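PDB 1TZ7: 4-alpha-glucanotransferase from Aquifex aeolicus, which is an amylomaltase, a single-chain member of the 4-alpha-glucanotransferase family built around a parallel beta/alpha barrel. Local coordinates for residues R375-A380 with N397-S402; M21-I26 with A450-I455; P407-W412 with M457-N462; F379-K384 with K422-Y427. All coordinates share one frame; numbering follows the deposited sequence.

Interaction 1: residues R375-A380 with N397-S402; sequences RVIEFA and NVYYTS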
# COMPACT_ATOMS: atom_id res chain seq x y z
N ARG A 375 15.65 -0.19 -5.08
CA ARG A 375 16.42 -1.24 -5.75
C ARG A 375 16.04 -2.61 -5.19
O ARG A 375 15.66 -2.73 -4.03
CB ARG A 375 17.92 -1.01 -5.56
CG ARG A 375 18.41 0.34 -6.04
CD ARG A 375 18.49 0.49 -7.55
NE ARG A 375 18.72 1.88 -7.93
CZ ARG A 375 19.93 2.46 -7.99
NH1 ARG A 375 20.03 3.73 -8.34
NH2 ARG A 375 21.03 1.77 -7.69
N VAL A 376 16.14 -3.63 -6.02
CA VAL A 376 15.70 -4.97 -5.67
C VAL A 376 16.75 -5.96 -6.14
O VAL A 376 17.04 -6.04 -7.33
CB VAL A 376 14.33 -5.31 -6.33
CG1 VAL A 376 13.79 -6.64 -5.80
CG2 VAL A 376 13.32 -4.19 -6.06
N ILE A 377 17.33 -6.71 -5.21
CA ILE A 377 18.46 -7.58 -5.54
C ILE A 377 18.04 -8.74 -6.45
O ILE A 377 18.88 -9.34 -7.13
CB ILE A 377 19.14 -8.11 -4.26
CG1 ILE A 377 20.54 -8.64 -4.58
CG2 ILE A 377 18.29 -9.20 -3.61
CD1 ILE A 377 21.45 -8.67 -3.41
N GLU A 378 16.75 -9.05 -6.46
CA GLU A 378 16.20 -10.06 -7.37
C GLU A 378 16.39 -9.67 -8.86
O GLU A 378 16.42 -10.54 -9.73
CB GLU A 378 14.71 -10.29 -7.08
CG GLU A 378 14.16 -11.56 -7.67
CD GLU A 378 12.76 -11.86 -7.20
OE1 GLU A 378 11.84 -11.85 -8.04
OE2 GLU A 378 12.58 -12.11 -5.99
N PHE A 379 16.51 -8.37 -9.12
CA PHE A 379 16.72 -7.86 -10.49
C PHE A 379 18.22 -7.73 -10.85
O PHE A 379 18.55 -7.22 -11.91
CB PHE A 379 16.07 -6.47 -10.65
CG PHE A 379 14.55 -6.48 -10.56
CD1 PHE A 379 13.86 -5.31 -10.28
CD2 PHE A 379 13.82 -7.65 -10.76
CE1 PHE A 379 12.47 -5.30 -10.20
CE2 PHE A 379 12.43 -7.64 -10.68
CZ PHE A 379 11.76 -6.46 -10.40
N ALA A 380 19.10 -8.20 -9.98
CA ALA A 380 20.53 -7.82 -10.05
C ALA A 380 21.35 -8.71 -10.99
O ALA A 380 22.47 -8.34 -11.37
CB ALA A 380 21.14 -7.82 -8.66
N ASN A 397 18.84 5.28 -1.15
CA ASN A 397 18.00 4.26 -1.77
C ASN A 397 17.39 3.38 -0.70
O ASN A 397 17.95 3.22 0.39
CB ASN A 397 18.83 3.39 -2.71
CG ASN A 397 19.04 4.03 -4.07
OD1 ASN A 397 18.14 4.38 -4.72
ND2 ASN A 397 20.22 4.15 -4.45
N VAL A 398 16.24 2.81 -1.03
CA VAL A 398 15.70 1.68 -0.30
C VAL A 398 15.99 0.39 -1.10
O VAL A 398 15.61 0.29 -2.25
CB VAL A 398 14.17 1.84 -0.10
CG1 VAL A 398 13.64 0.79 0.89
CG2 VAL A 398 13.83 3.26 0.40
N TYR A 399 16.66 -0.56 -0.46
CA TYR A 399 17.15 -1.78 -1.14
C TYR A 399 16.37 -2.99 -0.62
O TYR A 399 16.47 -3.34 0.56
CB TYR A 399 18.64 -1.97 -0.83
CG TYR A 399 19.43 -2.87 -1.80
CD1 TYR A 399 20.72 -3.27 -1.48
CD2 TYR A 399 18.88 -3.31 -3.01
CE1 TYR A 399 21.46 -4.08 -2.33
CE2 TYR A 399 19.62 -4.12 -3.87
CZ TYR A 399 20.92 -4.50 -3.51
OH TYR A 399 21.66 -5.29 -4.34
N TYR A 400 15.59 -3.61 -1.50
CA TYR A 400 14.74 -4.75 -1.14
C TYR A 400 15.41 -6.06 -1.55
O TYR A 400 16.13 -6.10 -2.54
CB TYR A 400 13.38 -4.63 -1.85
CG TYR A 400 12.58 -3.42 -1.43
CD1 TYR A 400 12.79 -2.18 -2.03
CD2 TYR A 400 11.62 -3.51 -0.44
CE1 TYR A 400 12.06 -1.07 -1.65
CE2 TYR A 400 10.88 -2.41 -0.04
CZ TYR A 400 11.10 -1.19 -0.65
OH TYR A 400 10.37 -0.08 -0.25
N THR A 401 15.15 -7.12 -0.79
CA THR A 401 15.42 -8.47 -1.28
C THR A 401 14.45 -8.79 -2.39
O THR A 401 14.84 -9.17 -3.50
CB THR A 401 15.29 -9.52 -0.14
OG1 THR A 401 14.02 -9.40 0.51
CG2 THR A 401 16.30 -9.26 0.97
N SER A 402 13.17 -8.63 -2.09
CA SER A 402 12.12 -8.72 -3.09
C SER A 402 10.90 -7.92 -2.63
O SER A 402 10.89 -7.38 -1.52
CB SER A 402 11.74 -10.19 -3.34
OG SER A 402 11.29 -10.81 -2.15
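Arg-375 and Val-376 pair in parallel with Tyr-399 and Tyr-400, their CA atoms 4.7 and 4.6 Å apart respectively, and three backbone hydrogen bonds run from Arg-375 N to Val-398 O, from Tyr-400 N to Arg-375 O and from Ile-377 N to Tyr-400 O. The pairing joins strands 373-376 and 397-400, the sixth and seventh of the beta/alpha barrel, with no alpha helix in the chain between them. The middle bond is the straightest, with 177° at the hydrogen.

On the face of Arg-375 and Tyr-399, where Tyr-399 also touches Val-445 of helix 437-447, Arg-375 CB lies 3.6 Å from Tyr-399 CD2. The arginine chain then bends at chi2, and Asn-397 ND2 sits above one face of the guanidinium near its rim, with amide and guanidinium planes 49° apart. Arg-375 NH1 forms a salt bridge with Glu-394, whose backbone carbonyl accepts from Asn-397 ND2.

Tyr-399 carries its CG anti to the backbone N (chi1 -160°), which brings its OH to Ile-377, 3.5 Å from Ile-377 CG1 and CD1 alike; that hydroxyl is hydrogen-bonded to His-388 O. On the other face, Tyr-400 meets Arg-375 O with its ring edge, in plane, while its OH bonds Gln-62 on strand 60-62.

Past the strand ends the first segment turns into a 3-10 helix. Val-376 CG1 packs 3.6 Å from Thr-401 O, and Glu-378 OE2 comes within 3.4 Å of Ser-402 CB.

Interaction 2: residues M21-I26 with A450-I455; sequences MRLAGI and AKFAII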
# COMPACT_ATOMS: atom_id res chain seq x y z
N MET A 21 23.81 6.63 9.04
CA MET A 21 22.39 6.29 9.00
C MET A 21 22.19 4.97 8.21
O MET A 21 22.20 4.96 6.98
CB MET A 21 21.58 7.44 8.36
CG MET A 21 20.35 7.01 7.50
SD MET A 21 18.72 7.47 8.22
CE MET A 21 19.01 9.23 8.76
N ARG A 22 22.02 3.87 8.94
CA ARG A 22 21.88 2.55 8.33
C ARG A 22 20.77 1.78 9.03
O ARG A 22 20.95 1.27 10.13
CB ARG A 22 23.18 1.76 8.44
CG ARG A 22 24.33 2.35 7.66
CD ARG A 22 25.65 1.61 7.85
NE ARG A 22 25.53 0.19 7.51
CZ ARG A 22 25.37 -0.28 6.28
NH1 ARG A 22 25.26 -1.59 6.07
NH2 ARG A 22 25.31 0.55 5.24
N LEU A 23 19.62 1.68 8.37
CA LEU A 23 18.45 1.07 8.97
C LEU A 23 18.02 -0.16 8.21
O LEU A 23 18.28 -0.28 7.02
CB LEU A 23 17.31 2.07 9.02
CG LEU A 23 17.57 3.27 9.92
CD1 LEU A 23 17.95 4.45 9.13
CD2 LEU A 23 16.38 3.58 10.75
N ALA A 24 17.37 -1.07 8.91
CA ALA A 24 16.81 -2.27 8.31
C ALA A 24 15.32 -2.37 8.64
O ALA A 24 14.87 -1.85 9.65
CB ALA A 24 17.54 -3.50 8.81
N GLY A 25 14.57 -3.04 7.78
CA GLY A 25 13.14 -3.20 8.00
C GLY A 25 12.59 -4.45 7.37
O GLY A 25 13.29 -5.16 6.66
N ILE A 26 11.32 -4.71 7.65
CA ILE A 26 10.63 -5.83 7.06
C ILE A 26 9.42 -5.33 6.27
O ILE A 26 8.70 -4.45 6.72
CB ILE A 26 10.18 -6.83 8.16
CG1 ILE A 26 11.41 -7.53 8.76
CG2 ILE A 26 9.21 -7.87 7.58
CD1 ILE A 26 11.09 -8.53 9.85
N ALA A 450 23.10 1.33 0.93
CA ALA A 450 21.70 1.81 0.94
C ALA A 450 21.30 2.15 2.36
O ALA A 450 21.50 1.35 3.27
CB ALA A 450 20.78 0.78 0.38
N LYS A 451 20.73 3.34 2.56
CA LYS A 451 20.40 3.79 3.92
C LYS A 451 19.28 2.95 4.54
O LYS A 451 19.28 2.71 5.73
CB LYS A 451 20.05 5.28 3.93
CG LYS A 451 18.76 5.65 3.24
CD LYS A 451 18.52 7.19 3.29
CE LYS A 451 17.15 7.57 2.72
NZ LYS A 451 16.94 9.05 2.72
N PHE A 452 18.32 2.51 3.72
CA PHE A 452 17.26 1.58 4.17
C PHE A 452 17.40 0.24 3.46
O PHE A 452 17.38 0.18 2.23
CB PHE A 452 15.86 2.15 3.87
CG PHE A 452 15.54 3.47 4.56
CD1 PHE A 452 16.34 3.96 5.58
CD2 PHE A 452 14.43 4.22 4.17
CE1 PHE A 452 16.03 5.17 6.20
CE2 PHE A 452 14.13 5.42 4.79
CZ PHE A 452 14.93 5.89 5.79
N ALA A 453 17.53 -0.84 4.23
CA ALA A 453 17.50 -2.19 3.70
C ALA A 453 16.25 -2.90 4.18
O ALA A 453 16.01 -2.99 5.38
CB ALA A 453 18.72 -2.94 4.13
N ILE A 454 15.44 -3.40 3.24
CA ILE A 454 14.16 -4.01 3.58
C ILE A 454 14.10 -5.44 3.10
O ILE A 454 14.34 -5.72 1.93
CB ILE A 454 12.99 -3.19 2.96
CG1 ILE A 454 13.06 -1.72 3.41
CG2 ILE A 454 11.63 -3.82 3.34
CD1 ILE A 454 12.40 -1.45 4.74
N ILE A 455 13.79 -6.35 4.02
CA ILE A 455 13.61 -7.77 3.70
C ILE A 455 12.12 -8.08 3.65
O ILE A 455 11.40 -7.82 4.60
CB ILE A 455 14.28 -8.64 4.79
CG1 ILE A 455 15.74 -8.21 5.01
CG2 ILE A 455 14.20 -10.11 4.42
CD1 ILE A 455 16.33 -8.71 6.31
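Phe-452 presents one ring edge to two side chains of 21-26: Leu-23 CD1 lies 3.6 Å from Phe-452 CE1, and Met-21 SD approaches the same atom at 4.1 Å. The sulfur is 76° off the ring normal, a Met-aromatic contact made at the edge. Leu-23 and Phe-452 run side by side in one direction, whereas the methionine, bent at chi2 and chi3, crosses the ring obliquely.

Two residues further on, Ile-454 CD1 lies against the backbone of Gly-25, 3.8 Å from Gly-25 CA. Its CG1 is anti to the carbonyl carbon (chi1 -56°) and the chain turns again at chi2, which swings the methyl across to the glycine, where no side chain intervenes.

Four backbone bonds set this register, from Leu-23 N to Lys-451 O, Ala-453 N to Leu-23 O, Gly-25 N to Ala-453 O and Ile-455 N to Gly-25 O. Strands 23-27 and 452-456, the first and last of the beta/alpha barrel, are thus zipped together in parallel, their short axes 4.5 Å apart.

Further out, Phe-452 meets Phe-302 edge to face, and both Phe-452 and Ile-454 touch Leu-60 and Val-398 of the flanking strands. Ala-453 and Ile-455 project to the other side, toward helix 437-447. Near the N-terminal ends of the two strands, Arg-503 donates to Leu-23 O, a carbonyl already bonded to Ala-453 N, and to Ala-450 O.

Interaction 3: residues P407-W412 with M457-N462; sequences PPIRGW and MQDLLN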
# COMPACT_ATOMS: atom_id res chain seq x y z
N PRO A 407 7.97 -12.89 -6.93
CA PRO A 407 8.15 -14.12 -6.18
C PRO A 407 9.18 -13.90 -5.09
O PRO A 407 10.12 -13.12 -5.30
CB PRO A 407 8.67 -15.12 -7.24
CG PRO A 407 9.09 -14.31 -8.42
CD PRO A 407 8.42 -13.00 -8.33
N PRO A 408 9.02 -14.53 -3.93
CA PRO A 408 10.07 -14.52 -2.92
C PRO A 408 11.35 -15.09 -3.48
O PRO A 408 11.31 -15.91 -4.40
CB PRO A 408 9.50 -15.42 -1.80
CG PRO A 408 8.02 -15.39 -2.01
CD PRO A 408 7.83 -15.29 -3.50
N ILE A 409 12.49 -14.66 -2.94
CA ILE A 409 13.80 -15.02 -3.49
C ILE A 409 13.95 -16.52 -3.76
O ILE A 409 14.53 -16.91 -4.78
CB ILE A 409 14.92 -14.54 -2.52
CG1 ILE A 409 15.10 -13.02 -2.62
CG2 ILE A 409 16.25 -15.26 -2.80
CD1 ILE A 409 15.51 -12.53 -4.02
N ARG A 410 13.44 -17.35 -2.86
CA ARG A 410 13.63 -18.80 -2.98
C ARG A 410 12.88 -19.37 -4.18
O ARG A 410 13.36 -20.27 -4.85
CB ARG A 410 13.19 -19.52 -1.70
CG ARG A 410 13.50 -21.03 -1.67
CD ARG A 410 13.26 -21.69 -0.32
NE ARG A 410 13.78 -23.06 -0.27
CZ ARG A 410 13.74 -23.84 0.81
NH1 ARG A 410 13.20 -23.40 1.93
NH2 ARG A 410 14.24 -25.07 0.76
N GLY A 411 11.68 -18.83 -4.45
CA GLY A 411 10.89 -19.25 -5.59
C GLY A 411 11.41 -18.66 -6.90
O GLY A 411 11.34 -19.30 -7.95
N TRP A 412 11.92 -17.44 -6.82
CA TRP A 412 12.59 -16.81 -7.95
C TRP A 412 13.81 -17.63 -8.37
O TRP A 412 14.06 -17.85 -9.56
CB TRP A 412 13.00 -15.38 -7.56
CG TRP A 412 14.09 -14.78 -8.39
CD1 TRP A 412 13.95 -14.18 -9.61
CD2 TRP A 412 15.48 -14.70 -8.06
NE1 TRP A 412 15.18 -13.74 -10.06
CE2 TRP A 412 16.13 -14.04 -9.12
CE3 TRP A 412 16.24 -15.12 -6.96
CZ2 TRP A 412 17.51 -13.80 -9.12
CZ3 TRP A 412 17.61 -14.87 -6.96
CH2 TRP A 412 18.23 -14.22 -8.03
N MET A 457 9.09 -10.43 4.22
CA MET A 457 8.95 -11.40 5.30
C MET A 457 9.13 -12.82 4.77
O MET A 457 9.73 -13.65 5.42
CB MET A 457 7.59 -11.26 5.98
CG MET A 457 7.41 -12.14 7.21
SD MET A 457 8.53 -11.68 8.55
CE MET A 457 7.81 -12.58 9.91
N GLN A 458 8.60 -13.08 3.57
CA GLN A 458 8.68 -14.41 2.95
C GLN A 458 10.13 -14.86 2.75
O GLN A 458 10.42 -16.06 2.80
CB GLN A 458 7.96 -14.41 1.59
CG GLN A 458 6.44 -14.27 1.68
CD GLN A 458 5.97 -12.83 1.48
OE1 GLN A 458 6.53 -11.91 2.06
NE2 GLN A 458 4.96 -12.65 0.65
N ASP A 459 11.02 -13.90 2.52
CA ASP A 459 12.45 -14.20 2.36
C ASP A 459 13.09 -14.54 3.71
O ASP A 459 13.91 -15.46 3.80
CB ASP A 459 13.18 -13.01 1.73
CG ASP A 459 12.73 -12.74 0.31
OD1 ASP A 459 12.17 -13.65 -0.33
OD2 ASP A 459 12.90 -11.64 -0.25
N LEU A 460 12.70 -13.81 4.75
CA LEU A 460 13.14 -14.11 6.11
C LEU A 460 12.75 -15.53 6.49
O LEU A 460 13.50 -16.23 7.19
CB LEU A 460 12.51 -13.12 7.10
CG LEU A 460 13.37 -12.63 8.27
CD1 LEU A 460 12.49 -12.01 9.34
CD2 LEU A 460 14.22 -13.75 8.85
N LEU A 461 11.58 -15.97 6.03
CA LEU A 461 11.05 -17.29 6.38
C LEU A 461 11.46 -18.35 5.36
O LEU A 461 11.09 -19.53 5.50
CB LEU A 461 9.52 -17.23 6.48
CG LEU A 461 8.98 -16.28 7.57
CD1 LEU A 461 7.46 -16.19 7.51
CD2 LEU A 461 9.42 -16.74 8.95
N ASN A 462 12.22 -17.94 4.35
CA ASN A 462 12.75 -18.88 3.34
C ASN A 462 11.63 -19.64 2.61
O ASN A 462 11.67 -20.87 2.47
CB ASN A 462 13.73 -19.87 4.00
CG ASN A 462 14.84 -20.33 3.05
OD1 ASN A 462 15.03 -19.75 1.98
ND2 ASN A 462 15.56 -21.36 3.45
O HOH W 1 12.22 -16.45 -0.32
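Asp-459 meets the start of helix 409-414 at Pro-408 and Ile-409, the buried and closely fitted part of this contact. Ile-409 N donates to Asp-459 OD1 at 2.8 Å, arriving on the syn side of the carboxylate but 32° out of its plane. Pro-408, at the N-cap position, lays its CB 3.5 Å from Asp-459 OD1 and its CG 3.7 Å from Gln-458 CB, while Ile-409 CG1 passes 3.5 Å from Asp-459 OD2. A water extends the grip by donating to OD1 and accepting from Arg-410 N. OD2 in turn receives the hydroxyls of Thr-401 and Ser-402, and so many donors, at a helix N-terminus, would probably favour an ionised carboxylate.

Looser, and partly open to solvent, is the side of Arg-410 and Asn-462. With CG anti to the backbone N (chi1 -173°) and the chain extended to NE, Arg-410 spans to Asn-462 O and bonds it through NH1 at 3.0 Å, the oxygen only 6° out of the guanidinium plane. Asn-462 has positive phi and ends helix 457-460 in a Schellman motif; its side chain is held by Asn-438 and Glu-435, and Arg-410 NH2 by a salt bridge to Glu-434.

In the beta/alpha barrel the two helices follow neighbouring strands, 397-400 and 452-456, and helix 437-447 touches Ile-409, Arg-410 and Asp-459 together.

Interaction 4: residues F379-K384 with K422-Y427; sequences FAFYDK and KRLFEY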
# COMPACT_ATOMS: atom_id res chain seq x y z
N PHE A 379 16.51 -8.37 -9.12
CA PHE A 379 16.72 -7.86 -10.49
C PHE A 379 18.22 -7.73 -10.85
O PHE A 379 18.55 -7.22 -11.91
CB PHE A 379 16.07 -6.47 -10.65
CG PHE A 379 14.55 -6.48 -10.56
CD1 PHE A 379 13.86 -5.31 -10.28
CD2 PHE A 379 13.82 -7.65 -10.76
CE1 PHE A 379 12.47 -5.30 -10.20
CE2 PHE A 379 12.43 -7.64 -10.68
CZ PHE A 379 11.76 -6.46 -10.40
N ALA A 380 19.10 -8.20 -9.98
CA ALA A 380 20.53 -7.82 -10.05
C ALA A 380 21.35 -8.71 -10.99
O ALA A 380 22.47 -8.34 -11.37
CB ALA A 380 21.14 -7.82 -8.66
N PHE A 381 20.82 -9.86 -11.36
CA PHE A 381 21.63 -10.91 -11.98
C PHE A 381 21.16 -11.29 -13.39
O PHE A 381 21.49 -12.36 -13.91
CB PHE A 381 21.67 -12.14 -11.07
CG PHE A 381 22.11 -11.82 -9.68
CD1 PHE A 381 21.18 -11.70 -8.65
CD2 PHE A 381 23.45 -11.61 -9.40
CE1 PHE A 381 21.59 -11.39 -7.37
CE2 PHE A 381 23.86 -11.30 -8.12
CZ PHE A 381 22.93 -11.19 -7.10
N TYR A 382 20.40 -10.39 -14.02
CA TYR A 382 20.06 -10.53 -15.45
C TYR A 382 21.09 -9.81 -16.33
O TYR A 382 21.14 -10.04 -17.53
CB TYR A 382 18.67 -9.96 -15.72
CG TYR A 382 17.57 -10.60 -14.91
CD1 TYR A 382 16.65 -9.83 -14.21
CD2 TYR A 382 17.44 -11.99 -14.85
CE1 TYR A 382 15.65 -10.41 -13.47
CE2 TYR A 382 16.44 -12.58 -14.10
CZ TYR A 382 15.55 -11.79 -13.41
OH TYR A 382 14.55 -12.37 -12.68
N ASP A 383 21.90 -8.95 -15.71
CA ASP A 383 22.92 -8.19 -16.43
C ASP A 383 24.12 -7.91 -15.52
O ASP A 383 23.96 -7.69 -14.31
CB ASP A 383 22.32 -6.86 -16.94
CG ASP A 383 23.25 -6.13 -17.88
OD1 ASP A 383 24.07 -5.32 -17.39
OD2 ASP A 383 23.24 -6.29 -19.12
N LYS A 384 25.32 -7.91 -16.09
CA LYS A 384 26.56 -7.89 -15.29
C LYS A 384 26.80 -6.54 -14.61
O LYS A 384 27.53 -6.46 -13.61
CB LYS A 384 27.77 -8.26 -16.16
CG LYS A 384 29.02 -8.65 -15.34
CD LYS A 384 30.03 -9.42 -16.17
CE LYS A 384 31.17 -8.52 -16.64
NZ LYS A 384 32.18 -9.27 -17.45
N LYS A 422 24.53 -18.32 -13.08
CA LYS A 422 25.98 -18.23 -13.21
C LYS A 422 26.48 -16.88 -12.70
O LYS A 422 27.47 -16.81 -11.98
CB LYS A 422 26.40 -18.41 -14.67
CG LYS A 422 27.90 -18.55 -14.87
CD LYS A 422 28.23 -19.10 -16.26
CE LYS A 422 29.61 -18.65 -16.73
NZ LYS A 422 30.19 -19.57 -17.74
N ARG A 423 25.78 -15.82 -13.09
CA ARG A 423 26.12 -14.47 -12.67
C ARG A 423 26.02 -14.33 -11.14
O ARG A 423 26.84 -13.65 -10.52
CB ARG A 423 25.18 -13.48 -13.34
CG ARG A 423 25.56 -13.09 -14.78
CD ARG A 423 24.93 -11.86 -15.17
NE ARG A 423 24.12 -11.71 -16.37
CZ ARG A 423 23.56 -12.60 -17.21
NH1 ARG A 423 23.47 -13.89 -17.02
NH2 ARG A 423 22.97 -12.07 -18.24
N LEU A 424 25.00 -14.96 -10.56
CA LEU A 424 24.78 -14.90 -9.12
C LEU A 424 25.91 -15.61 -8.38
O LEU A 424 26.49 -15.06 -7.43
CB LEU A 424 23.43 -15.55 -8.77
CG LEU A 424 23.08 -15.71 -7.29
CD1 LEU A 424 23.14 -14.39 -6.58
CD2 LEU A 424 21.70 -16.33 -7.14
N PHE A 425 26.23 -16.82 -8.82
CA PHE A 425 27.29 -17.62 -8.21
C PHE A 425 28.64 -16.92 -8.31
O PHE A 425 29.44 -16.95 -7.38
CB PHE A 425 27.39 -19.00 -8.89
CG PHE A 425 26.17 -19.88 -8.70
CD1 PHE A 425 25.87 -20.88 -9.63
CD2 PHE A 425 25.34 -19.73 -7.59
CE1 PHE A 425 24.76 -21.70 -9.46
CE2 PHE A 425 24.22 -20.55 -7.42
CZ PHE A 425 23.94 -21.54 -8.36
N GLU A 426 28.89 -16.29 -9.46
CA GLU A 426 30.17 -15.60 -9.69
C GLU A 426 30.28 -14.34 -8.82
O GLU A 426 31.37 -13.95 -8.42
CB GLU A 426 30.32 -15.25 -11.17
CG GLU A 426 30.77 -16.41 -12.04
CD GLU A 426 30.78 -16.08 -13.52
OE1 GLU A 426 31.36 -16.87 -14.30
OE2 GLU A 426 30.22 -15.04 -13.91
N TYR A 427 29.14 -13.72 -8.54
CA TYR A 427 29.13 -12.54 -7.68
C TYR A 427 29.47 -12.92 -6.23
O TYR A 427 30.18 -12.19 -5.54
CB TYR A 427 27.77 -11.84 -7.73
CG TYR A 427 27.83 -10.39 -7.28
CD1 TYR A 427 27.39 -10.01 -6.03
CD2 TYR A 427 28.34 -9.40 -8.12
CE1 TYR A 427 27.44 -8.68 -5.61
CE2 TYR A 427 28.40 -8.07 -7.72
CZ TYR A 427 27.95 -7.72 -6.46
OH TYR A 427 28.00 -6.41 -6.05
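Phe-381 inserts its ring against Leu-424 and Tyr-427 of helix 418-428, and it is the one buried residue of the loop to reach that helix. Just before it, Ala-380 lays its CB over one ring face. Leu-424 CD1 occupies the opposite face as a CH-pi contact, 3.5 Å from the centroid of the Phe-381 ring and 21° off the normal, displaced toward Phe-381 CZ, which it approaches to 3.2 Å, shorter than a usual carbon-carbon contact, so the packing is tight here and perhaps slightly strained in the model. The leucine holds CG anti to its own backbone nitrogen (chi1 174°), which carries that branch over the ring. Tyr-427 CB comes to the ring edge instead, 4.0 Å from Phe-381 CE2, and its hydroxyl bonds His-391.

The backbone then meets Arg-423. Phe-381 O lies over a face of the guanidinium, 3.7 Å from Arg-423 NE in a contact that is not a hydrogen bond; it takes a weak one from Ser-420 OG. Tyr-382 follows with its carbonyl oxygen 2.8 Å from Arg-423 NH2 and its CA above a guanidinium face; its CB points away from the helix, and its OH is hydrogen-bonded with Trp-412 NE1.

This loop leaves the sixth strand of the beta/alpha barrel, 373-376, whereas helix 418-428 comes after the seventh, 397-400, so the contact joins successive connections around the barrel's outside.

At Asp-383 the backbone N is 3.6 Å from Arg-423 NE, while Asp-383 OD1 accepts from Glu-385 N within the loop. Arg-423, bent at chi3 (-127°), finally sets its guanidinium edge toward Lys-384 N, with Arg-423 NE 4.0 Å from that nitrogen.

Interactions 1 and 2 are buried strand pairings in one parallel sheet, made adjacent by strands 397-400 and 452-456, which bond each other through Tyr-399 with Phe-452 and Ile-454. Backbone hydrogen bonds dominate both. Interaction 3 lies just beyond the ends of these two strands: Asp-459 ties the start of helix 409-414 to Thr-401 and Ser-402 of interaction 1, and its chemistry is polar and water-assisted. Interaction 4, its centre about 30 Å from the centre of the chain, is only partly buried and rests on an aromatic-aliphatic fit beside an arginine. It shares Phe-379 and Ala-380 with interaction 1 and meets interaction 3 through Trp-412, but does not touch interaction 2.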